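Local structure of pectate lyase II (Xanthomonas campestris pv. campestris, 2QY1) at residues A[2-6]-A[302-306]; A[82-88]-A[102-108]; A[219-223]-A[314-319]. The protein probably cleaves pectate by beta-elimination, as a lyase of polysaccharide lyase family 1. The protein carries 2 engineered substitutions. All coordinates share one frame; numbering follows the deposited sequence.

Contact 1: A[2-6]-A[302-306]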
loop_
_atom_site.group_PDB
_atom_site.type_symbol
_atom_site.label_atom_id
_atom_site.label_comp_id
_atom_site.label_asym_id
_atom_site.label_seq_id
_atom_site.Cartn_x
_atom_site.Cartn_y
_atom_site.Cartn_z
ATOM N N PRO A 2 -8.397 -13.422 -0.358
ATOM C CA PRO A 2 -8.549 -11.971 -0.488
ATOM C C PRO A 2 -10.010 -11.528 -0.549
ATOM O O PRO A 2 -10.846 -12.207 -1.152
ATOM C CB PRO A 2 -7.844 -11.658 -1.814
ATOM C CG PRO A 2 -7.840 -12.935 -2.562
ATOM C CD PRO A 2 -7.725 -14.009 -1.531
ATOM N N VAL A 3 -10.298 -10.397 0.087
ATOM C CA VAL A 3 -11.617 -9.778 0.026
ATOM C C VAL A 3 -11.486 -8.429 -0.677
ATOM O O VAL A 3 -10.559 -7.671 -0.403
ATOM C CB VAL A 3 -12.228 -9.601 1.442
ATOM C CG1 VAL A 3 -13.566 -8.864 1.379
ATOM C CG2 VAL A 3 -12.403 -10.954 2.125
ATOM N N GLY A 4 -12.402 -8.135 -1.591
ATOM C CA GLY A 4 -12.385 -6.852 -2.287
ATOM C C GLY A 4 -12.066 -6.992 -3.761
ATOM O O GLY A 4 -12.295 -8.047 -4.351
ATOM N N TYR A 5 -11.529 -5.928 -4.354
ATOM C CA TYR A 5 -11.209 -5.927 -5.783
ATOM C C TYR A 5 -10.141 -6.959 -6.167
ATOM O O TYR A 5 -10.079 -7.394 -7.321
ATOM C CB TYR A 5 -10.799 -4.532 -6.257
ATOM C CG TYR A 5 -11.950 -3.568 -6.477
ATOM C CD1 TYR A 5 -12.949 -3.839 -7.416
ATOM C CD2 TYR A 5 -12.022 -2.367 -5.771
ATOM C CE1 TYR A 5 -14.002 -2.947 -7.629
ATOM C CE2 TYR A 5 -13.070 -1.467 -5.980
ATOM C CZ TYR A 5 -14.053 -1.764 -6.908
ATOM O OH TYR A 5 -15.086 -0.878 -7.116
ATOM N N GLY A 6 -9.315 -7.352 -5.199
ATOM C CA GLY A 6 -8.307 -8.394 -5.414
ATOM C C GLY A 6 -8.819 -9.806 -5.172
ATOM O O GLY A 6 -8.036 -10.757 -5.167
ATOM N N LEU A 302 -19.769 -2.422 -6.221
ATOM C CA LEU A 302 -18.420 -2.907 -5.944
ATOM C C LEU A 302 -18.190 -4.244 -6.637
ATOM O O LEU A 302 -17.084 -4.530 -7.100
ATOM C CB LEU A 302 -18.187 -3.034 -4.436
ATOM C CG LEU A 302 -18.015 -1.729 -3.655
ATOM C CD1 LEU A 302 -18.275 -1.956 -2.174
ATOM C CD2 LEU A 302 -16.625 -1.131 -3.869
ATOM N N GLY A 303 -19.248 -5.048 -6.716
ATOM C CA GLY A 303 -19.201 -6.331 -7.405
ATOM C C GLY A 303 -18.572 -7.426 -6.569
ATOM O O GLY A 303 -18.179 -8.466 -7.101
ATOM N N TYR A 304 -18.469 -7.185 -5.262
ATOM C CA TYR A 304 -17.967 -8.188 -4.323
ATOM C C TYR A 304 -18.638 -8.114 -2.953
ATOM O O TYR A 304 -19.236 -7.094 -2.590
ATOM C CB TYR A 304 -16.439 -8.111 -4.181
ATOM C CG TYR A 304 -15.887 -6.786 -3.692
ATOM C CD1 TYR A 304 -15.234 -5.920 -4.569
ATOM C CD2 TYR A 304 -15.992 -6.410 -2.350
ATOM C CE1 TYR A 304 -14.709 -4.709 -4.128
ATOM C CE2 TYR A 304 -15.474 -5.197 -1.898
ATOM C CZ TYR A 304 -14.832 -4.354 -2.793
ATOM O OH TYR A 304 -14.307 -3.160 -2.351
ATOM N N ILE A 305 -18.518 -9.208 -2.205
ATOM C CA ILE A 305 -19.082 -9.329 -0.865
ATOM C C ILE A 305 -17.998 -9.061 0.177
ATOM O O ILE A 305 -16.861 -9.512 0.025
ATOM C CB ILE A 305 -19.685 -10.747 -0.645
ATOM C CG1 ILE A 305 -20.687 -11.109 -1.760
ATOM C CG2 ILE A 305 -20.299 -10.883 0.752
ATOM C CD1 ILE A 305 -21.920 -10.210 -1.856
ATOM N N TYR A 306 -18.350 -8.322 1.230
ATOM C CA TYR A 306 -17.408 -8.017 2.311
ATOM C C TYR A 306 -18.089 -7.911 3.677
ATOM O O TYR A 306 -19.238 -7.483 3.772
ATOM C CB TYR A 306 -16.606 -6.744 1.996
ATOM C CG TYR A 306 -17.424 -5.468 1.897
ATOM C CD1 TYR A 306 -18.176 -5.179 0.755
ATOM C CD2 TYR A 306 -17.423 -4.538 2.936
ATOM C CE1 TYR A 306 -18.921 -4.004 0.662
ATOM C CE2 TYR A 306 -18.161 -3.361 2.848
ATOM C CZ TYR A 306 -18.907 -3.100 1.712
ATOM O OH TYR A 306 -19.634 -1.934 1.629
HETATM O O HOH W 1 -14.682 -10.047 -1.665
#

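Contact 2: A[82-88]-A[102-108]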
loop_
_atom_site.group_PDB
_atom_site.type_symbol
_atom_site.label_atom_id
_atom_site.label_comp_id
_atom_site.label_asym_id
_atom_site.label_seq_id
_atom_site.Cartn_x
_atom_site.Cartn_y
_atom_site.Cartn_z
ATOM N N SER A 82 10.748 -13.835 9.486
ATOM C CA SER A 82 11.568 -13.351 8.373
ATOM C C SER A 82 11.531 -11.831 8.276
ATOM O O SER A 82 10.536 -11.199 8.632
ATOM C CB SER A 82 11.129 -13.973 7.041
ATOM O OG SER A 82 9.849 -13.510 6.643
ATOM N N ALA A 83 12.627 -11.256 7.792
ATOM C CA ALA A 83 12.729 -9.817 7.592
ATOM C C ALA A 83 13.591 -9.530 6.369
ATOM O O ALA A 83 14.612 -10.194 6.147
ATOM C CB ALA A 83 13.308 -9.147 8.828
ATOM N N ALA A 84 13.168 -8.535 5.589
ATOM C CA ALA A 84 13.828 -8.159 4.343
ATOM C C ALA A 84 14.301 -6.712 4.365
ATOM O O ALA A 84 13.577 -5.824 4.815
ATOM C CB ALA A 84 12.876 -8.369 3.169
ATOM N N ASN A 85 15.519 -6.495 3.874
ATOM C CA ASN A 85 16.034 -5.162 3.578
ATOM C C ASN A 85 16.067 -4.957 2.060
ATOM O O ASN A 85 16.990 -4.353 1.508
ATOM C CB ASN A 85 17.422 -4.973 4.196
ATOM C CG ASN A 85 17.893 -3.524 4.172
ATOM O OD1 ASN A 85 17.183 -2.609 4.605
ATOM N ND2 ASN A 85 19.097 -3.311 3.668
ATOM N N PHE A 86 15.045 -5.489 1.396
ATOM C CA PHE A 86 14.852 -5.301 -0.040
ATOM C C PHE A 86 13.367 -5.119 -0.334
ATOM O O PHE A 86 12.519 -5.620 0.407
ATOM C CB PHE A 86 15.433 -6.476 -0.848
ATOM C CG PHE A 86 14.835 -7.820 -0.505
ATOM C CD1 PHE A 86 13.664 -8.257 -1.120
ATOM C CD2 PHE A 86 15.456 -8.655 0.423
ATOM C CE1 PHE A 86 13.115 -9.500 -0.807
ATOM C CE2 PHE A 86 14.916 -9.900 0.740
ATOM C CZ PHE A 86 13.743 -10.323 0.126
ATOM N N GLY A 87 13.068 -4.392 -1.407
ATOM C CA GLY A 87 11.694 -4.173 -1.846
ATOM C C GLY A 87 11.272 -5.133 -2.940
ATOM O O GLY A 87 12.075 -5.938 -3.420
ATOM N N ILE A 88 10.002 -5.046 -3.329
ATOM C CA ILE A 88 9.429 -5.917 -4.357
ATOM C C ILE A 88 8.698 -5.068 -5.389
ATOM O O ILE A 88 7.987 -4.119 -5.041
ATOM C CB ILE A 88 8.452 -6.968 -3.765
ATOM C CG1 ILE A 88 9.169 -7.878 -2.761
ATOM C CG2 ILE A 88 7.821 -7.820 -4.877
ATOM C CD1 ILE A 88 8.223 -8.630 -1.826
ATOM N N MET A 102 5.553 -10.378 4.636
ATOM C CA MET A 102 6.897 -9.816 4.523
ATOM C C MET A 102 7.077 -8.653 5.488
ATOM O O MET A 102 6.182 -7.822 5.647
ATOM C CB MET A 102 7.186 -9.341 3.093
ATOM C CG MET A 102 7.295 -10.455 2.058
ATOM S SD MET A 102 8.763 -11.477 2.274
ATOM C CE MET A 102 10.004 -10.450 1.481
ATOM N N THR A 103 8.236 -8.613 6.138
ATOM C CA THR A 103 8.635 -7.469 6.947
ATOM C C THR A 103 9.735 -6.740 6.185
ATOM O O THR A 103 10.839 -7.270 6.007
ATOM C CB THR A 103 9.097 -7.898 8.355
ATOM O OG1 THR A 103 8.010 -8.538 9.035
ATOM C CG2 THR A 103 9.556 -6.697 9.171
ATOM N N ILE A 104 9.405 -5.534 5.722
ATOM C CA ILE A 104 10.254 -4.760 4.817
ATOM C C ILE A 104 10.605 -3.423 5.480
ATOM O O ILE A 104 9.728 -2.588 5.711
ATOM C CB ILE A 104 9.544 -4.528 3.449
ATOM C CG1 ILE A 104 9.173 -5.870 2.792
ATOM C CG2 ILE A 104 10.417 -3.684 2.512
ATOM C CD1 ILE A 104 8.304 -5.758 1.542
ATOM N N GLY A 105 11.886 -3.225 5.791
ATOM C CA GLY A 105 12.291 -2.047 6.550
ATOM C C GLY A 105 13.542 -1.327 6.090
ATOM O O GLY A 105 14.481 -1.946 5.581
ATOM N N LEU A 106 13.532 -0.004 6.273
ATOM C CA LEU A 106 14.704 0.859 6.111
ATOM C C LEU A 106 15.502 0.599 4.831
ATOM O O LEU A 106 16.719 0.369 4.869
ATOM C CB LEU A 106 15.601 0.767 7.353
ATOM C CG LEU A 106 15.007 1.323 8.652
ATOM C CD1 LEU A 106 15.721 0.728 9.862
ATOM C CD2 LEU A 106 15.078 2.850 8.670
ATOM N N LEU A 107 14.803 0.653 3.701
ATOM C CA LEU A 107 15.390 0.316 2.404
ATOM C C LEU A 107 16.367 1.364 1.888
ATOM O O LEU A 107 16.204 2.560 2.133
ATOM C CB LEU A 107 14.294 0.085 1.360
ATOM C CG LEU A 107 13.246 -0.994 1.628
ATOM C CD1 LEU A 107 12.283 -1.065 0.466
ATOM C CD2 LEU A 107 13.895 -2.344 1.860
ATOM N N GLN A 108 17.377 0.881 1.172
ATOM C CA GLN A 108 18.335 1.712 0.454
ATOM C C GLN A 108 17.681 2.271 -0.808
ATOM O O GLN A 108 16.765 1.658 -1.362
ATOM C CB GLN A 108 19.562 0.876 0.056
ATOM C CG GLN A 108 20.286 0.201 1.228
ATOM C CD GLN A 108 21.470 -0.670 0.811
ATOM O OE1 GLN A 108 22.135 -1.260 1.665
ATOM N NE2 GLN A 108 21.743 -0.746 -0.490
HETATM O O HOH W 2 10.020 -10.943 5.352
HETATM O O HOH W 3 7.857 -11.314 8.337
HETATM O O HOH W 4 17.413 -1.869 0.465
#

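Contact 3: A[219-223]-A[314-319]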
loop_
_atom_site.group_PDB
_atom_site.type_symbol
_atom_site.label_atom_id
_atom_site.label_comp_id
_atom_site.label_asym_id
_atom_site.label_seq_id
_atom_site.Cartn_x
_atom_site.Cartn_y
_atom_site.Cartn_z
ATOM N N TYR A 219 -11.935 0.732 3.781
ATOM C CA TYR A 219 -12.779 0.381 4.933
ATOM C C TYR A 219 -12.042 -0.369 6.036
ATOM O O TYR A 219 -11.093 -1.096 5.764
ATOM C CB TYR A 219 -14.046 -0.380 4.490
ATOM C CG TYR A 219 -13.869 -1.855 4.162
ATOM C CD1 TYR A 219 -14.026 -2.837 5.144
ATOM C CD2 TYR A 219 -13.581 -2.269 2.863
ATOM C CE1 TYR A 219 -13.866 -4.195 4.843
ATOM C CE2 TYR A 219 -13.430 -3.620 2.550
ATOM C CZ TYR A 219 -13.575 -4.576 3.544
ATOM O OH TYR A 219 -13.421 -5.911 3.228
ATOM N N ASN A 220 -12.490 -0.185 7.278
ATOM C CA ASN A 220 -11.940 -0.889 8.449
ATOM C C ASN A 220 -10.437 -0.698 8.670
ATOM O O ASN A 220 -9.773 -1.569 9.244
ATOM C CB ASN A 220 -12.278 -2.388 8.409
ATOM C CG ASN A 220 -13.742 -2.677 8.680
ATOM O OD1 ASN A 220 -14.489 -1.831 9.186
ATOM N ND2 ASN A 220 -14.161 -3.891 8.347
ATOM N N ASN A 221 -9.907 0.434 8.213
ATOM C CA ASN A 221 -8.515 0.798 8.469
ATOM C C ASN A 221 -8.395 1.646 9.732
ATOM O O ASN A 221 -9.303 2.410 10.067
ATOM C CB ASN A 221 -7.910 1.550 7.282
ATOM C CG ASN A 221 -8.007 0.774 5.987
ATOM O OD1 ASN A 221 -7.275 -0.190 5.771
ATOM N ND2 ASN A 221 -8.906 1.200 5.108
ATOM N N TYR A 222 -7.271 1.500 10.426
ATOM C CA TYR A 222 -7.003 2.268 11.638
ATOM C C TYR A 222 -5.891 3.278 11.373
ATOM O O TYR A 222 -4.794 2.909 10.941
ATOM C CB TYR A 222 -6.653 1.330 12.805
ATOM C CG TYR A 222 -6.109 2.014 14.047
ATOM C CD1 TYR A 222 -6.848 2.995 14.714
ATOM C CD2 TYR A 222 -4.861 1.665 14.567
ATOM C CE1 TYR A 222 -6.350 3.623 15.849
ATOM C CE2 TYR A 222 -4.354 2.284 15.711
ATOM C CZ TYR A 222 -5.106 3.258 16.347
ATOM O OH TYR A 222 -4.614 3.877 17.475
ATOM N N PHE A 223 -6.201 4.551 11.617
ATOM C CA PHE A 223 -5.266 5.656 11.432
ATOM C C PHE A 223 -4.927 6.239 12.797
ATOM O O PHE A 223 -5.823 6.527 13.597
ATOM C CB PHE A 223 -5.884 6.766 10.569
ATOM C CG PHE A 223 -6.288 6.333 9.185
ATOM C CD1 PHE A 223 -5.573 6.770 8.071
ATOM C CD2 PHE A 223 -7.404 5.519 8.985
ATOM C CE1 PHE A 223 -5.949 6.388 6.780
ATOM C CE2 PHE A 223 -7.787 5.130 7.699
ATOM C CZ PHE A 223 -7.057 5.564 6.596
ATOM N N VAL A 314 -12.660 -1.415 15.248
ATOM C CA VAL A 314 -11.584 -1.464 14.244
ATOM C C VAL A 314 -10.181 -1.265 14.835
ATOM O O VAL A 314 -9.256 -1.994 14.481
ATOM C CB VAL A 314 -11.852 -0.480 13.062
ATOM C CG1 VAL A 314 -10.587 -0.210 12.245
ATOM C CG2 VAL A 314 -12.955 -1.022 12.166
ATOM N N LYS A 315 -10.027 -0.296 15.737
ATOM C CA LYS A 315 -8.737 -0.061 16.393
ATOM C C LYS A 315 -8.179 -1.345 17.009
ATOM O O LYS A 315 -7.058 -1.745 16.697
ATOM C CB LYS A 315 -8.838 1.045 17.452
ATOM C CG LYS A 315 -7.559 1.250 18.266
ATOM C CD LYS A 315 -7.638 2.487 19.151
ATOM C CE LYS A 315 -6.403 2.613 20.040
ATOM N NZ LYS A 315 -6.384 3.893 20.814
ATOM N N ALA A 316 -8.972 -1.988 17.867
ATOM C CA ALA A 316 -8.565 -3.224 18.540
ATOM C C ALA A 316 -8.347 -4.375 17.559
ATOM O O ALA A 316 -7.343 -5.088 17.644
ATOM C CB ALA A 316 -9.585 -3.612 19.609
ATOM N N LYS A 317 -9.284 -4.541 16.625
ATOM C CA LYS A 317 -9.211 -5.599 15.617
ATOM C C LYS A 317 -7.951 -5.481 14.758
ATOM O O LYS A 317 -7.235 -6.465 14.570
ATOM C CB LYS A 317 -10.487 -5.611 14.753
ATOM C CG LYS A 317 -10.406 -6.361 13.411
ATOM C CD LYS A 317 -10.091 -7.858 13.542
ATOM C CE LYS A 317 -11.297 -8.686 13.946
ATOM N NZ LYS A 317 -10.913 -10.120 14.092
ATOM N N VAL A 318 -7.682 -4.276 14.261
ATOM C CA VAL A 318 -6.523 -4.033 13.401
ATOM C C VAL A 318 -5.202 -4.184 14.162
ATOM O O VAL A 318 -4.279 -4.823 13.668
ATOM C CB VAL A 318 -6.631 -2.667 12.672
ATOM C CG1 VAL A 318 -5.322 -2.283 12.015
ATOM C CG2 VAL A 318 -7.742 -2.716 11.627
ATOM N N ILE A 319 -5.119 -3.630 15.370
ATOM C CA ILE A 319 -3.935 -3.827 16.210
ATOM C C ILE A 319 -3.644 -5.323 16.399
ATOM O O ILE A 319 -2.488 -5.745 16.356
ATOM C CB ILE A 319 -4.048 -3.088 17.574
ATOM C CG1 ILE A 319 -3.841 -1.581 17.375
ATOM C CG2 ILE A 319 -3.026 -3.632 18.583
ATOM C CD1 ILE A 319 -4.306 -0.714 18.546
#

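Contact 1: A[2-6]-A[302-306]
Val3 and Gly4 pass Tyr306 and Tyr304 in opposite chain directions, with 6.1 Å between Gly4 CA and Tyr304 CA. Both segments are irregular loops near the two ends of the chain, laid against the outside of the parallel beta-helix of the pectate lyases. No direct hydrogen bond joins them; a water does so instead, accepting from Gly4 N at 3.0 Å and donating to Ile305 O at 2.8 Å. Gly4 brings bare backbone onto the ring of Tyr304: its CA stands 3.4 Å from the ring centroid, almost on the normal, a CH-pi contact. Leu302 CB covers the opposite face nearer the rim, leaving the ring sandwiched between its own loop and the other one. The Tyr304 side chain turns in between its backbone N and carbonyl carbon (chi1 59°) and presents an edge to Tyr5. There its CE1 points at the middle of the Tyr5 face, a T-shaped pair with centroids 5.1 Å apart and planes at 83°. Polar bonds beyond the two loops tie the same tyrosine down, for its OH meets His217 ND1 and Thr195 OG1, while Tyr5 N also bonds Thr195 OG1. At the hydroxyl end of the Tyr5 ring, Leu302 CD2 touches Tyr5 OH at 3.6 Å; beside Gly4, Val3 CG1 rests on Tyr306 CB at 3.8 Å.

Contact 2: A[82-88]-A[102-108]
Ala84 lies against Ile104 in a single parallel bridge and uses both of its backbone polar atoms on the other segment. Ala84 N gives a short, nearly straight bond to Thr103 O (2.7 Å), and Ala84 O receives the longer one from Gly105 N (3.3 Å). Waters extend the pairing past each end. One accepts from Thr103 N and donates to Ser82 OG, which also bonds Ala79 O; a second donates to Ser82 O at 2.7 Å and accepts from Thr103 OG1 at 2.9 Å. At the far end a third water links Asn85 O to Gln108 N. Phe86 O is the exception: it is buried without a polar partner, and Ile104 CG2 sits 3.5 Å from it. The apolar side is gathered round Met102, whose chain bends at chi2 and chi3 and brings CE to Ala84 CB (3.9 Å), Phe86 CE1 (4.0 Å) and Ile88 CD1. Residues 82-86, leading from strand 74-78 into strand 87-91, thus stack on the end of strand 97-105 in the next coil of the parallel beta-helix, while Ala83 bonds Gly45 and Phe47; strand 97-105 itself runs between strands 74-78 and 129-137.

Contact 3: A[219-223]-A[314-319]
Tyr222 OH and Lys315 NZ converge on one carboxylate oxygen, Glu247 OE2, the first by a hydrogen bond and the second by a salt bridge. This shared acceptor lies where helix 314-321 packs on the outside of the parallel beta-helix, against strand 215-226. Lys315 reaches it fully extended, alongside the tyrosine and pointing the same way. Its CG lies over a face of the Tyr222 ring, displaced toward the CE1-CZ rim, 3.9 Å from the centroid and 24° off the normal, and its CE comes to 3.4 Å from Tyr222 OH. The CB of Tyr222 points toward the helix, and with CG anti to the backbone N (chi1 169°) the ring runs beside the lysine chain; Ile319 CD1 approaches Tyr222 CE2 at 4.1 Å. Val314 and Val318, one helical turn apart and joined by the bond from Val318 N to Val314 O, face the strand side together. Val318 CG1 touches Tyr222 CB at 3.9 Å. Asn220, in a left-handed backbone conformation, turns the chain within this strand and bonds Glu242 through its backbone. Asn221 points its CB away from the helix; its OD1 bonds Asn199 N, its ND2 bonds Tyr196 O, and its side chain meets Asn244, consistent with the internal asparagine stack of pectate lyases. On the helix side, two methyls close over Asn220 O: Val318 CG2 at 3.3 Å and Val314 CG1 at 3.4 Å.

Contact 2 is buried in the wall of the beta-helix and is the one of the three with direct backbone hydrogen bonds across its segments. Contacts 1 and 3 instead lay segments from near the chain ends, 2-6 and 302-306, and the C-terminal helix 314-321 on the outside: contact 1 is partly buried and rests on aromatic rings, glycine and a bridging water, whereas contact 3 is buried and combines valine methyls with a lysine laid over a tyrosine. These two touch, since Tyr219 OH packs 3.5 Å from both Val3 CG1 and Tyr306 CB, and both touch strand 215-226. Contact 2 stands apart, its nearest atoms about 15 Å from contact 1 and about 13 Å from contact 3.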